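Local coordinates for putative transcriptional regulator, IclR family (Arthrobacter aurescens, PDB 3OBF), which probably acts as an IclR-family DNA-binding transcription factor, the present chain being its C-terminal, probably effector-binding, domain, at residues 9-14 against 168-173; 126-129 against 135-138. All blocks are in the same frame, centred on the assembly; numbering follows the deposited sequence.

Contact 1 (9-14 against 168-173)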
ATOM      1  N   ALA A   9      15.121  -0.114  -1.638  1.00 25.62           N
ATOM      2  CA  ALA A   9      13.994   0.740  -1.896  1.00 25.27           C
ATOM      3  C   ALA A   9      14.355   2.199  -1.857  1.00 25.34           C
ATOM      4  O   ALA A   9      13.727   2.988  -2.567  1.00 25.43           O
ATOM      5  CB  ALA A   9      12.795   0.469  -0.929  1.00 23.89           C
ATOM      6  N   TYR A  10      15.311   2.583  -1.009  1.00 25.86           N
ATOM      7  CA  TYR A  10      15.539   4.012  -0.811  1.00 26.17           C
ATOM      8  C   TYR A  10      15.730   4.858  -2.108  1.00 26.58           C
ATOM      9  O   TYR A  10      15.051   5.869  -2.259  1.00 25.69           O
ATOM     10  CB  TYR A  10      16.641   4.312   0.214  1.00 26.13           C
ATOM     11  CG  TYR A  10      16.788   5.803   0.373  1.00 27.68           C
ATOM     12  CD1 TYR A  10      15.984   6.499   1.262  1.00 29.02           C
ATOM     13  CD2 TYR A  10      17.691   6.535  -0.422  1.00 29.88           C
ATOM     14  CE1 TYR A  10      16.082   7.886   1.400  1.00 31.23           C
ATOM     15  CE2 TYR A  10      17.787   7.936  -0.285  1.00 31.87           C
ATOM     16  CZ  TYR A  10      16.965   8.584   0.621  1.00 30.85           C
ATOM     17  OH  TYR A  10      17.035   9.932   0.771  1.00 35.43           O
ATOM     18  N   PRO A  11      16.649   4.444  -3.032  1.00 27.75           N
ATOM     19  CA  PRO A  11      16.835   5.249  -4.252  1.00 28.20           C
ATOM     20  C   PRO A  11      15.585   5.266  -5.107  1.00 28.29           C
ATOM     21  O   PRO A  11      15.350   6.242  -5.854  1.00 27.93           O
ATOM     22  CB  PRO A  11      17.918   4.505  -5.041  1.00 28.97           C
ATOM     23  CG  PRO A  11      18.543   3.538  -4.080  1.00 29.50           C
ATOM     24  CD  PRO A  11      17.539   3.273  -2.991  1.00 27.59           C
ATOM     25  N   VAL A  12      14.821   4.173  -5.040  1.00 27.13           N
ATOM     26  CA  VAL A  12      13.647   4.041  -5.880  1.00 26.80           C
ATOM     27  C   VAL A  12      12.534   4.966  -5.308  1.00 26.07           C
ATOM     28  O   VAL A  12      11.817   5.618  -6.057  1.00 25.69           O
ATOM     29  CB  VAL A  12      13.188   2.559  -5.989  1.00 27.01           C
ATOM     30  CG1 VAL A  12      11.834   2.449  -6.676  1.00 28.15           C
ATOM     31  CG2 VAL A  12      14.218   1.700  -6.741  1.00 26.82           C
ATOM     32  N   LEU A  13      12.428   5.055  -3.993  1.00 24.99           N
ATOM     33  CA  LEU A  13      11.418   5.978  -3.387  1.00 25.48           C
ATOM     34  C   LEU A  13      11.796   7.421  -3.666  1.00 26.41           C
ATOM     35  O   LEU A  13      10.929   8.231  -3.938  1.00 26.32           O
ATOM     36  CB  LEU A  13      11.278   5.795  -1.869  1.00 23.81           C
ATOM     37  CG  LEU A  13      10.858   4.455  -1.270  1.00 25.83           C
ATOM     38  CD1 LEU A  13      11.023   4.510   0.259  1.00 24.12           C
ATOM     39  CD2 LEU A  13       9.405   4.047  -1.667  1.00 26.09           C
ATOM     40  N   ARG A  14      13.094   7.732  -3.609  1.00 28.37           N
ATOM     41  CA  ARG A  14      13.549   9.114  -3.836  1.00 31.13           C
ATOM     42  C   ARG A  14      13.178   9.538  -5.274  1.00 31.61           C
ATOM     43  O   ARG A  14      12.605  10.594  -5.482  1.00 31.74           O
ATOM     44  CB  ARG A  14      15.062   9.278  -3.549  1.00 32.15           C
ATOM     45  CG  ARG A  14      15.579  10.736  -3.719  1.00 37.46           C
ATOM     46  CD  ARG A  14      17.121  10.820  -3.749  1.00 47.65           C
ATOM     47  NE  ARG A  14      17.726   9.537  -4.155  1.00 53.88           N
ATOM     48  CZ  ARG A  14      19.022   9.248  -4.082  1.00 56.98           C
ATOM     49  NH1 ARG A  14      19.894  10.147  -3.631  1.00 59.83           N
ATOM     50  NH2 ARG A  14      19.451   8.057  -4.470  1.00 57.98           N
ATOM     51  N   THR A 168      11.287  -5.053  -6.410  1.00 28.87           N
ATOM     52  CA  THR A 168      11.224  -6.507  -6.550  1.00 28.95           C
ATOM     53  C   THR A 168      12.378  -7.004  -7.416  1.00 31.29           C
ATOM     54  O   THR A 168      13.098  -7.929  -7.028  1.00 30.86           O
ATOM     55  CB  THR A 168       9.907  -6.934  -7.197  1.00 28.66           C
ATOM     56  OG1 THR A 168       8.819  -6.652  -6.317  1.00 25.96           O
ATOM     57  CG2 THR A 168       9.910  -8.440  -7.550  1.00 27.73           C
ATOM     58  N   THR A 169      12.537  -6.394  -8.593  1.00 32.69           N
ATOM     59  CA  THR A 169      13.608  -6.736  -9.505  1.00 35.35           C
ATOM     60  C   THR A 169      14.946  -6.644  -8.794  1.00 37.02           C
ATOM     61  O   THR A 169      15.786  -7.531  -8.915  1.00 37.62           O
ATOM     62  CB  THR A 169      13.647  -5.757 -10.690  1.00 35.91           C
ATOM     63  OG1 THR A 169      12.485  -5.944 -11.506  1.00 35.72           O
ATOM     64  CG2 THR A 169      14.914  -5.953 -11.548  1.00 36.51           C
ATOM     65  N   ARG A 170      15.150  -5.572  -8.034  1.00 35.39           N
ATOM     66  CA  ARG A 170      16.443  -5.368  -7.424  1.00 36.59           C
ATOM     67  C   ARG A 170      16.710  -6.311  -6.264  1.00 36.96           C
ATOM     68  O   ARG A 170      17.859  -6.508  -5.900  1.00 36.73           O
ATOM     69  CB  ARG A 170      16.619  -3.915  -6.995  1.00 37.41           C
ATOM     70  CG  ARG A 170      16.826  -2.948  -8.134  1.00 39.47           C
ATOM     71  CD  ARG A 170      17.742  -1.877  -7.619  1.00 45.04           C
ATOM     72  NE  ARG A 170      17.506  -0.542  -8.161  1.00 49.67           N
ATOM     73  CZ  ARG A 170      17.511   0.568  -7.409  1.00 51.38           C
ATOM     74  NH1 ARG A 170      17.700   0.494  -6.073  1.00 50.18           N
ATOM     75  NH2 ARG A 170      17.300   1.749  -7.984  1.00 52.71           N
ATOM     76  N   LEU A 171      15.652  -6.897  -5.697  1.00 37.32           N
ATOM     77  CA  LEU A 171      15.772  -7.932  -4.669  1.00 37.99           C
ATOM     78  C   LEU A 171      16.012  -9.328  -5.245  1.00 39.13           C
ATOM     79  O   LEU A 171      16.166 -10.276  -4.502  1.00 39.27           O
ATOM     80  CB  LEU A 171      14.521  -7.968  -3.773  1.00 37.18           C
ATOM     81  CG  LEU A 171      14.217  -6.779  -2.865  1.00 36.06           C
ATOM     82  CD1 LEU A 171      12.859  -6.969  -2.216  1.00 33.49           C
ATOM     83  CD2 LEU A 171      15.255  -6.627  -1.795  1.00 34.21           C
ATOM     84  N   GLY A 172      16.022  -9.468  -6.568  1.00 40.42           N
ATOM     85  CA  GLY A 172      16.025 -10.800  -7.182  1.00 41.78           C
ATOM     86  C   GLY A 172      14.680 -11.496  -7.106  1.00 42.69           C
ATOM     87  O   GLY A 172      14.598 -12.712  -7.277  1.00 42.38           O
ATOM     88  N   GLY A 173      13.626 -10.713  -6.871  1.00 43.73           N
ATOM     89  CA  GLY A 173      12.289 -11.230  -6.654  1.00 44.94           C
ATOM     90  C   GLY A 173      11.542 -11.440  -7.945  1.00 46.63           C
ATOM     91  O   GLY A 173      11.963 -10.967  -8.993  1.00 46.26           O
TER

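Contact 2 (126-129 against 135-138)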
ATOM      1  N   SER A 126       1.387  -0.888  -3.854  1.00 21.74           N
ATOM      2  CA  SER A 126       1.746  -2.051  -4.683  1.00 23.21           C
ATOM      3  C   SER A 126       2.674  -3.013  -3.931  1.00 22.32           C
ATOM      4  O   SER A 126       3.445  -2.573  -3.092  1.00 23.00           O
ATOM      5  CB  SER A 126       2.447  -1.596  -5.966  1.00 23.69           C
ATOM      6  OG  SER A 126       1.557  -0.785  -6.728  1.00 27.38           O
ATOM      7  N   PRO A 127       2.598  -4.329  -4.230  1.00 21.89           N
ATOM      8  CA  PRO A 127       3.367  -5.308  -3.452  1.00 22.13           C
ATOM      9  C   PRO A 127       4.806  -5.448  -3.965  1.00 22.90           C
ATOM     10  O   PRO A 127       5.066  -5.208  -5.132  1.00 22.99           O
ATOM     11  CB  PRO A 127       2.566  -6.614  -3.623  1.00 21.93           C
ATOM     12  CG  PRO A 127       1.866  -6.429  -5.011  1.00 22.59           C
ATOM     13  CD  PRO A 127       1.607  -4.957  -5.138  1.00 21.49           C
ATOM     14  N   VAL A 128       5.724  -5.802  -3.066  1.00 23.52           N
ATOM     15  CA  VAL A 128       7.113  -6.049  -3.387  1.00 24.38           C
ATOM     16  C   VAL A 128       7.307  -7.498  -3.033  1.00 25.93           C
ATOM     17  O   VAL A 128       6.822  -7.929  -1.989  1.00 26.14           O
ATOM     18  CB  VAL A 128       8.041  -5.159  -2.515  1.00 24.51           C
ATOM     19  CG1 VAL A 128       9.519  -5.603  -2.635  1.00 23.80           C
ATOM     20  CG2 VAL A 128       7.890  -3.696  -2.916  1.00 23.10           C
ATOM     21  N   TYR A 129       7.971  -8.256  -3.904  1.00 27.62           N
ATOM     22  CA  TYR A 129       8.231  -9.686  -3.660  1.00 28.58           C
ATOM     23  C   TYR A 129       9.717 -10.015  -3.561  1.00 29.33           C
ATOM     24  O   TYR A 129      10.541  -9.353  -4.196  1.00 28.15           O
ATOM     25  CB  TYR A 129       7.626 -10.563  -4.773  1.00 29.07           C
ATOM     26  CG  TYR A 129       6.149 -10.403  -4.907  1.00 29.55           C
ATOM     27  CD1 TYR A 129       5.282 -11.144  -4.127  1.00 29.95           C
ATOM     28  CD2 TYR A 129       5.619  -9.514  -5.830  1.00 29.59           C
ATOM     29  CE1 TYR A 129       3.886 -10.990  -4.257  1.00 31.02           C
ATOM     30  CE2 TYR A 129       4.254  -9.366  -5.981  1.00 29.53           C
ATOM     31  CZ  TYR A 129       3.399 -10.102  -5.188  1.00 29.73           C
ATOM     32  OH  TYR A 129       2.050  -9.921  -5.330  1.00 30.33           O
HETATM   33  N   MSE A 135       5.510 -12.088  -0.593  1.00 29.59           N
HETATM   34  CA  MSE A 135       5.309 -10.668  -0.530  1.00 29.39           C
HETATM   35  C   MSE A 135       6.015 -10.148   0.721  1.00 29.11           C
HETATM   36  O   MSE A 135       5.716 -10.582   1.814  1.00 29.85           O
HETATM   37  CB  MSE A 135       3.822 -10.313  -0.503  1.00 29.15           C
HETATM   38  CG  MSE A 135       3.608  -8.768  -0.684  1.00 29.67           C
HETATM   39 SE   MSE A 135       1.775  -8.330  -0.301  1.00 36.46          SE
HETATM   40  CE  MSE A 135       0.894  -9.301  -1.780  1.00 33.04           C
ATOM     41  N   VAL A 136       6.924  -9.197   0.566  1.00 28.61           N
ATOM     42  CA  VAL A 136       7.761  -8.774   1.699  1.00 28.38           C
ATOM     43  C   VAL A 136       7.577  -7.335   2.125  1.00 27.69           C
ATOM     44  O   VAL A 136       7.994  -6.948   3.204  1.00 27.70           O
ATOM     45  CB  VAL A 136       9.278  -9.052   1.445  1.00 28.97           C
ATOM     46  CG1 VAL A 136       9.495 -10.565   1.349  1.00 28.32           C
ATOM     47  CG2 VAL A 136       9.764  -8.330   0.210  1.00 26.91           C
ATOM     48  N   ALA A 137       6.918  -6.543   1.287  1.00 26.72           N
ATOM     49  CA  ALA A 137       6.752  -5.140   1.580  1.00 25.44           C
ATOM     50  C   ALA A 137       5.762  -4.606   0.585  1.00 25.05           C
ATOM     51  O   ALA A 137       5.329  -5.320  -0.316  1.00 25.63           O
ATOM     52  CB  ALA A 137       8.098  -4.398   1.456  1.00 24.91           C
ATOM     53  N   SER A 138       5.405  -3.345   0.732  1.00 24.56           N
ATOM     54  CA  SER A 138       4.733  -2.673  -0.336  1.00 24.66           C
ATOM     55  C   SER A 138       5.163  -1.232  -0.455  1.00 24.25           C
ATOM     56  O   SER A 138       5.638  -0.636   0.500  1.00 25.31           O
ATOM     57  CB  SER A 138       3.219  -2.821  -0.208  1.00 24.79           C
ATOM     58  OG  SER A 138       2.659  -1.803   0.524  1.00 28.33           O
TER

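Contact 1 (9-14 against 168-173)
Pro-11 and Val-12, on helix 3-20, meet Arg-170, near the C-terminal end of helix 150-170. Helix 3-20 is kinked at this place, because the N of Pro-11 carries no hydrogen, so the usual bond back into the preceding turn is missing. The other segment is the end of a helix. Gly-172 leaves it with positive phi, which favours glycine, and the chain closes in a Schellman motif. Gly-173 N bonds back to Thr-168 O at 2.8 Å, and Gly-172 N bonds to Thr-169 O at 3.1 Å. No hydrogen bond joins the two segments.

The side-chain contact is made by the end of Arg-170. Its chain bends at chi2 and chi3 as it reaches toward helix 3-20. Val-12 CG2 sits over one face of the guanidinium, 3.2 Å above its plane and displaced from the centre of the group. The methyl is 3.3 Å from Arg-170 NH2, a tight fit. The valine holds CG1 anti to the backbone N (chi1 171°), which leaves CG2 as the branch that meets the arginine. Pro-11 takes the edge instead. Its CG lies near the guanidinium plane, 3.7 Å from Arg-170 NH1.

Arg-170 also touches Val-8, one turn earlier on helix 3-20. Val-12 packs on Ala-163 and Val-167 of helix 150-170. The contact thus lies at the border of the seam between the first and last helices of this IclR C-terminal domain. With a methyl over one face and a proline carbon at the edge, it rests on van der Waals packing, and no hydrogen bond or charge pair between the segments fixes the guanidinium.

Contact 2 (126-129 against 135-138)
Val-136 and Ala-137 both stand opposite the single residue Val-128, which makes a classic beta bulge. It interrupts the antiparallel hairpin of strands 121-129 and 135-144, part of the central sheet of the IclR C-terminal domain. The two short strands run at 137° to each other. Val-128 is gripped through both backbone polar atoms. Its N donates to Ala-137 O at 2.8 Å, from above the carbonyl plane. Its O accepts from Val-136 N at 2.9 Å in a straighter bond of 166°. Met-135 CA adds a CA-H...O contact to the same Val-128 O.

On one face of the hairpin, Met-135, a selenomethionine, packs against both Pro-127 and Tyr-129. Its CG is anti to the backbone N (chi1 -170°), and the chain then bends only at chi3, carrying CE to Pro-127 CB at 3.7 Å. The Tyr-129 ring comes obliquely against the start of the same side chain, with CD1 3.6 Å from Met-135 CA and CE1 3.8 Å from Met-135 CB. Its OH approaches Met-135 CE. Losing the ring to an alanine here is likely to uncover the CA and CB of Met-135 on that side and let its CE turn more freely. Met-106 of helix 92-108 touches Pro-127, Tyr-129 and Met-135, and Val-66 of helix 62-69 meets Pro-127 and Met-135.

The opposite face carries Val-128 and Ala-137, whose CB atoms are 4.0 Å apart. Val-167 of helix 150-170 packs on Val-128 there. At the bulge, the side chains of Val-136 and Val-128 lie roughly perpendicular, and Val-136 CG2 rests 3.9 Å from Val-128 CG1.

How the contacts relate
From the N terminus the chain first runs through helix 3-20, which holds one half of contact 1. The other half comes 154 residues later, at the end of helix 150-170, and closes nearly the whole domain into one loop. Contact 2 is nested inside it and closes a short hairpin loop between strands 121-129 and 135-144. Strand 135-144 then leads, after a short connection, into helix 150-170. The two centres lie about 10 Å apart. Contact 1 joins the first and last helices, contact 2 two strands of the sheet. Thr-168 OG1, 3.0 Å from Tyr-129 N in a probable hydrogen bond, and Leu-171 CD1, packed on Val-128 CG1, join the last helix and its end to that sheet.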